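Local coordinates for protein glycerol-3-phosphate dehydrogenase [NAD(P)+] (Coxiella burnetii, PDB 3K96) that probably catalyses the NAD(P)H-dependent reduction of dihydroxyacetone phosphate to sn-glycerol 3-phosphate, the precursor for phospholipid synthesis, at residues L229-R242 with D340-S352. Residues are numbered along the deposited sequence; the frame is centred on the assembly and turned at random.
Sequences LKLGSNARAALITR and DPQQAVQELLERS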
loop_
_atom_site.group_PDB
_atom_site.type_symbol
_atom_site.label_atom_id
_atom_site.label_comp_id
_atom_site.label_asym_id
_atom_site.label_seq_id
_atom_site.Cartn_x
_atom_site.Cartn_y
_atom_site.Cartn_z
ATOM N N LEU A 229 12.445 -12.667 7.089
ATOM C CA LEU A 229 13.783 -12.287 7.544
ATOM C C LEU A 229 13.674 -11.210 8.627
ATOM O O LEU A 229 14.688 -10.734 9.117
ATOM C CB LEU A 229 14.596 -11.741 6.373
ATOM C CG LEU A 229 15.035 -12.716 5.275
ATOM C CD1 LEU A 229 15.370 -11.985 3.963
ATOM C CD2 LEU A 229 16.242 -13.560 5.792
ATOM N N LYS A 230 12.441 -10.803 8.973
ATOM C CA LYS A 230 12.204 -9.777 9.999
ATOM C C LYS A 230 12.909 -8.485 9.646
ATOM O O LYS A 230 13.440 -7.818 10.526
ATOM C CB LYS A 230 12.752 -10.191 11.362
ATOM C CG LYS A 230 12.341 -11.539 11.856
ATOM C CD LYS A 230 10.926 -11.604 12.278
ATOM C CE LYS A 230 10.749 -12.877 13.123
ATOM N NZ LYS A 230 9.322 -13.141 13.419
ATOM N N LEU A 231 12.921 -8.122 8.371
ATOM C CA LEU A 231 13.595 -6.890 7.955
ATOM C C LEU A 231 12.780 -5.643 8.312
ATOM O O LEU A 231 13.272 -4.512 8.177
ATOM C CB LEU A 231 13.937 -6.932 6.469
ATOM C CG LEU A 231 15.002 -7.977 6.128
ATOM C CD1 LEU A 231 15.299 -7.994 4.643
ATOM C CD2 LEU A 231 16.307 -7.719 6.939
ATOM N N GLY A 232 11.553 -5.854 8.784
ATOM C CA GLY A 232 10.684 -4.755 9.234
ATOM C C GLY A 232 9.706 -4.125 8.237
ATOM O O GLY A 232 9.770 -4.363 7.024
ATOM N N SER A 233 8.807 -3.303 8.781
ATOM C CA SER A 233 7.771 -2.631 8.024
ATOM C C SER A 233 8.244 -1.562 7.059
ATOM O O SER A 233 7.628 -1.392 6.009
ATOM C CB SER A 233 6.735 -2.063 8.967
ATOM O OG SER A 233 6.144 -3.143 9.650
ATOM N N ASN A 234 9.324 -0.859 7.403
ATOM C CA ASN A 234 9.890 0.156 6.513
ATOM C C ASN A 234 10.385 -0.516 5.238
ATOM O O ASN A 234 10.112 -0.039 4.122
ATOM C CB ASN A 234 11.073 0.914 7.165
ATOM C CG ASN A 234 10.649 1.835 8.312
ATOM O OD1 ASN A 234 9.449 2.161 8.476
ATOM N ND2 ASN A 234 11.634 2.277 9.109
ATOM N N ALA A 235 11.131 -1.609 5.402
ATOM C CA ALA A 235 11.667 -2.349 4.259
ATOM C C ALA A 235 10.513 -2.931 3.396
ATOM O O ALA A 235 10.588 -2.938 2.166
ATOM C CB ALA A 235 12.610 -3.458 4.716
ATOM N N ARG A 236 9.455 -3.382 4.036
ATOM C CA ARG A 236 8.327 -3.925 3.285
ATOM C C ARG A 236 7.701 -2.832 2.440
ATOM O O ARG A 236 7.400 -3.061 1.295
ATOM C CB ARG A 236 7.291 -4.556 4.207
ATOM C CG ARG A 236 6.085 -5.125 3.461
ATOM C CD ARG A 236 5.181 -5.896 4.356
ATOM N NE ARG A 236 4.546 -5.058 5.350
ATOM C CZ ARG A 236 3.744 -5.510 6.313
ATOM N NH1 ARG A 236 3.491 -6.801 6.417
ATOM N NH2 ARG A 236 3.190 -4.666 7.171
ATOM N N ALA A 237 7.536 -1.633 2.989
ATOM C CA ALA A 237 6.921 -0.532 2.246
ATOM C C ALA A 237 7.796 -0.139 1.066
ATOM O O ALA A 237 7.300 0.142 -0.016
ATOM C CB ALA A 237 6.669 0.686 3.167
ATOM N N ALA A 238 9.106 -0.126 1.276
ATOM C CA ALA A 238 10.043 0.198 0.205
ATOM C C ALA A 238 9.937 -0.852 -0.931
ATOM O O ALA A 238 9.993 -0.512 -2.111
ATOM C CB ALA A 238 11.462 0.263 0.747
ATOM N N LEU A 239 9.813 -2.123 -0.570
ATOM C CA LEU A 239 9.656 -3.199 -1.561
ATOM C C LEU A 239 8.301 -3.118 -2.279
ATOM O O LEU A 239 8.214 -3.400 -3.473
ATOM C CB LEU A 239 9.822 -4.580 -0.917
ATOM C CG LEU A 239 11.253 -4.890 -0.412
ATOM C CD1 LEU A 239 11.318 -6.164 0.439
ATOM C CD2 LEU A 239 12.185 -4.994 -1.584
ATOM N N ILE A 240 7.248 -2.736 -1.570
ATOM C CA ILE A 240 5.941 -2.562 -2.235
ATOM C C ILE A 240 6.062 -1.420 -3.266
ATOM O O ILE A 240 5.602 -1.522 -4.410
ATOM C CB ILE A 240 4.821 -2.287 -1.206
ATOM C CG1 ILE A 240 4.532 -3.567 -0.403
ATOM C CG2 ILE A 240 3.559 -1.811 -1.907
ATOM C CD1 ILE A 240 3.539 -3.386 0.833
ATOM N N THR A 241 6.738 -0.344 -2.869
ATOM C CA THR A 241 6.926 0.778 -3.750
ATOM C C THR A 241 7.701 0.327 -4.994
ATOM O O THR A 241 7.322 0.660 -6.114
ATOM C CB THR A 241 7.646 1.921 -3.034
ATOM O OG1 THR A 241 6.873 2.339 -1.900
ATOM C CG2 THR A 241 7.852 3.089 -3.963
ATOM N N ARG A 242 8.781 -0.427 -4.811
ATOM C CA ARG A 242 9.551 -0.908 -5.968
ATOM C C ARG A 242 8.738 -1.877 -6.794
ATOM O O ARG A 242 8.853 -1.920 -8.008
ATOM C CB ARG A 242 10.845 -1.598 -5.562
ATOM C CG ARG A 242 11.885 -0.672 -4.999
ATOM C CD ARG A 242 13.255 -1.278 -5.231
ATOM N NE ARG A 242 13.514 -1.405 -6.674
ATOM C CZ ARG A 242 14.581 -2.004 -7.196
ATOM N NH1 ARG A 242 14.715 -2.071 -8.518
ATOM N NH2 ARG A 242 15.513 -2.548 -6.401
ATOM N N ASP A 340 20.319 -17.430 -1.779
ATOM C CA ASP A 340 20.042 -17.216 -0.360
ATOM C C ASP A 340 19.099 -16.029 -0.197
ATOM O O ASP A 340 19.362 -14.952 -0.728
ATOM C CB ASP A 340 21.327 -16.887 0.389
ATOM C CG ASP A 340 21.064 -16.487 1.801
ATOM O OD1 ASP A 340 20.434 -17.290 2.527
ATOM O OD2 ASP A 340 21.478 -15.378 2.193
ATOM N N PRO A 341 17.991 -16.221 0.533
ATOM C CA PRO A 341 16.987 -15.163 0.726
ATOM C C PRO A 341 17.515 -13.862 1.313
ATOM O O PRO A 341 17.185 -12.795 0.803
ATOM C CB PRO A 341 15.983 -15.823 1.681
ATOM C CG PRO A 341 16.037 -17.243 1.289
ATOM C CD PRO A 341 17.475 -17.528 0.980
ATOM N N GLN A 342 18.311 -13.938 2.374
ATOM C CA GLN A 342 18.845 -12.717 2.946
ATOM C C GLN A 342 19.670 -11.957 1.916
ATOM O O GLN A 342 19.455 -10.767 1.705
ATOM C CB GLN A 342 19.661 -12.965 4.211
ATOM C CG GLN A 342 20.199 -11.683 4.816
ATOM C CD GLN A 342 20.803 -11.877 6.190
ATOM O OE1 GLN A 342 20.311 -12.676 6.996
ATOM N NE2 GLN A 342 21.849 -11.117 6.482
ATOM N N GLN A 343 20.571 -12.647 1.238
ATOM C CA GLN A 343 21.379 -11.979 0.241
ATOM C C GLN A 343 20.482 -11.380 -0.845
ATOM O O GLN A 343 20.709 -10.261 -1.290
ATOM C CB GLN A 343 22.376 -12.947 -0.388
ATOM C CG GLN A 343 23.082 -12.369 -1.607
ATOM C CD GLN A 343 23.820 -13.423 -2.404
ATOM O OE1 GLN A 343 24.077 -14.519 -1.914
ATOM N NE2 GLN A 343 24.147 -13.100 -3.645
ATOM N N ALA A 344 19.456 -12.120 -1.260
ATOM C CA ALA A 344 18.562 -11.653 -2.325
ATOM C C ALA A 344 17.837 -10.337 -1.980
ATOM O O ALA A 344 17.751 -9.418 -2.802
ATOM C CB ALA A 344 17.532 -12.748 -2.702
ATOM N N VAL A 345 17.303 -10.257 -0.774
ATOM C CA VAL A 345 16.562 -9.068 -0.389
ATOM C C VAL A 345 17.516 -7.919 -0.157
ATOM O O VAL A 345 17.170 -6.759 -0.423
ATOM C CB VAL A 345 15.653 -9.302 0.814
ATOM C CG1 VAL A 345 14.967 -7.998 1.222
ATOM C CG2 VAL A 345 14.584 -10.398 0.483
ATOM N N GLN A 346 18.714 -8.208 0.348
ATOM C CA GLN A 346 19.688 -7.134 0.576
ATOM C C GLN A 346 20.223 -6.577 -0.750
ATOM O O GLN A 346 20.624 -5.412 -0.818
ATOM C CB GLN A 346 20.803 -7.566 1.535
ATOM C CG GLN A 346 20.310 -7.699 2.980
ATOM C CD GLN A 346 21.410 -8.028 3.967
ATOM O OE1 GLN A 346 21.170 -8.092 5.167
ATOM N NE2 GLN A 346 22.622 -8.233 3.468
ATOM N N GLU A 347 20.257 -7.404 -1.796
ATOM C CA GLU A 347 20.636 -6.905 -3.128
ATOM C C GLU A 347 19.512 -5.997 -3.645
ATOM O O GLU A 347 19.783 -4.986 -4.267
ATOM C CB GLU A 347 20.906 -8.041 -4.130
ATOM C CG GLU A 347 22.209 -8.804 -3.871
ATOM C CD GLU A 347 22.377 -10.054 -4.753
ATOM O OE1 GLU A 347 21.544 -10.299 -5.656
ATOM O OE2 GLU A 347 23.346 -10.807 -4.528
ATOM N N LEU A 348 18.259 -6.354 -3.385
ATOM C CA LEU A 348 17.126 -5.527 -3.834
ATOM C C LEU A 348 17.060 -4.181 -3.116
ATOM O O LEU A 348 16.826 -3.146 -3.749
ATOM C CB LEU A 348 15.792 -6.240 -3.622
ATOM C CG LEU A 348 15.480 -7.402 -4.558
ATOM C CD1 LEU A 348 14.160 -8.046 -4.158
ATOM C CD2 LEU A 348 15.450 -6.891 -5.997
ATOM N N LEU A 349 17.242 -4.201 -1.797
ATOM C CA LEU A 349 17.171 -2.976 -0.998
ATOM C C LEU A 349 18.385 -2.070 -1.197
ATOM O O LEU A 349 18.235 -0.856 -1.224
ATOM C CB LEU A 349 16.976 -3.283 0.499
ATOM C CG LEU A 349 15.609 -3.841 0.920
ATOM C CD1 LEU A 349 15.607 -4.329 2.357
ATOM C CD2 LEU A 349 14.508 -2.810 0.708
ATOM N N GLU A 350 19.565 -2.649 -1.359
ATOM C CA GLU A 350 20.769 -1.847 -1.523
ATOM C C GLU A 350 20.991 -1.464 -2.986
ATOM O O GLU A 350 21.937 -1.882 -3.642
ATOM C CB GLU A 350 21.944 -2.572 -0.888
ATOM C CG GLU A 350 21.688 -2.769 0.613
ATOM C CD GLU A 350 22.755 -3.577 1.326
ATOM O OE1 GLU A 350 23.829 -3.835 0.729
ATOM O OE2 GLU A 350 22.504 -3.954 2.495
ATOM N N ARG A 351 20.078 -0.609 -3.435
ATOM C CA ARG A 351 19.935 -0.098 -4.794
ATOM C C ARG A 351 20.689 1.218 -5.007
ATOM O O ARG A 351 20.946 1.967 -4.051
ATOM C CB ARG A 351 18.453 0.209 -4.961
ATOM C CG ARG A 351 17.908 0.522 -6.328
ATOM C CD ARG A 351 16.656 1.380 -6.114
ATOM N NE ARG A 351 15.898 0.950 -4.927
ATOM C CZ ARG A 351 15.040 1.724 -4.247
ATOM N NH1 ARG A 351 14.826 2.988 -4.621
ATOM N NH2 ARG A 351 14.409 1.243 -3.167
ATOM N N SER A 352 20.978 1.512 -6.279
ATOM C CA SER A 352 21.669 2.743 -6.683
ATOM C C SER A 352 20.665 3.790 -7.190
ATOM O O SER A 352 20.474 4.848 -6.577
ATOM C CB SER A 352 22.692 2.430 -7.781
ATOM O OG SER A 352 23.616 1.448 -7.344
HETATM O O HOH W 1 11.635 1.690 -2.567
#
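Leu239 and Leu349 pack against each other in a helix-on-helix contact in the all-helical C-terminal part of the enzyme, where the last helix, 341-349, crosses residues 233-242 of helix 233-253 at 66°, the axes of these segments approaching to 11.2 Å. In the apolar core, the CD2 atoms of Leu239 and Leu349 meet at 3.9 Å, the two side chains nearly perpendicular. The single methyls of Ala235 and Ala238 let Leu349 come close to helix 233-253: its CD1 lies against Ala235 CB and its CD2 near Ala238 CB. Val345 presents both methyls to the loop leading into that helix: CG1, anti to the backbone N (chi1 177°), meets Leu231 CD1 at a tight 3.4 Å, while CG2 faces Leu229 CD1 at 3.9 Å. Leu229, long enough to reach the first turn of helix 341-349, also rests CD2 on Gln342 CB. Ile225 of helix 206-228 lies against Val345 and Pro341, and helix 326-336 packs on Leu348.

Polar contacts gather at the C-terminal end of helix 341-349. The long Arg242 chain, bent at chi3, reaches the last-turn carbonyl of Leu348, NH2 to O, in a weak bond of 3.0 Å. Arg351, poorly ordered, runs alongside Arg242 the opposite way, its NH2 3.5 Å from Arg242 CD, the like-charged guanidinium planes 50° apart. A water donates to Ala238 O at 2.8 Å and accepts weakly from Arg351 NH2 at 2.9 Å.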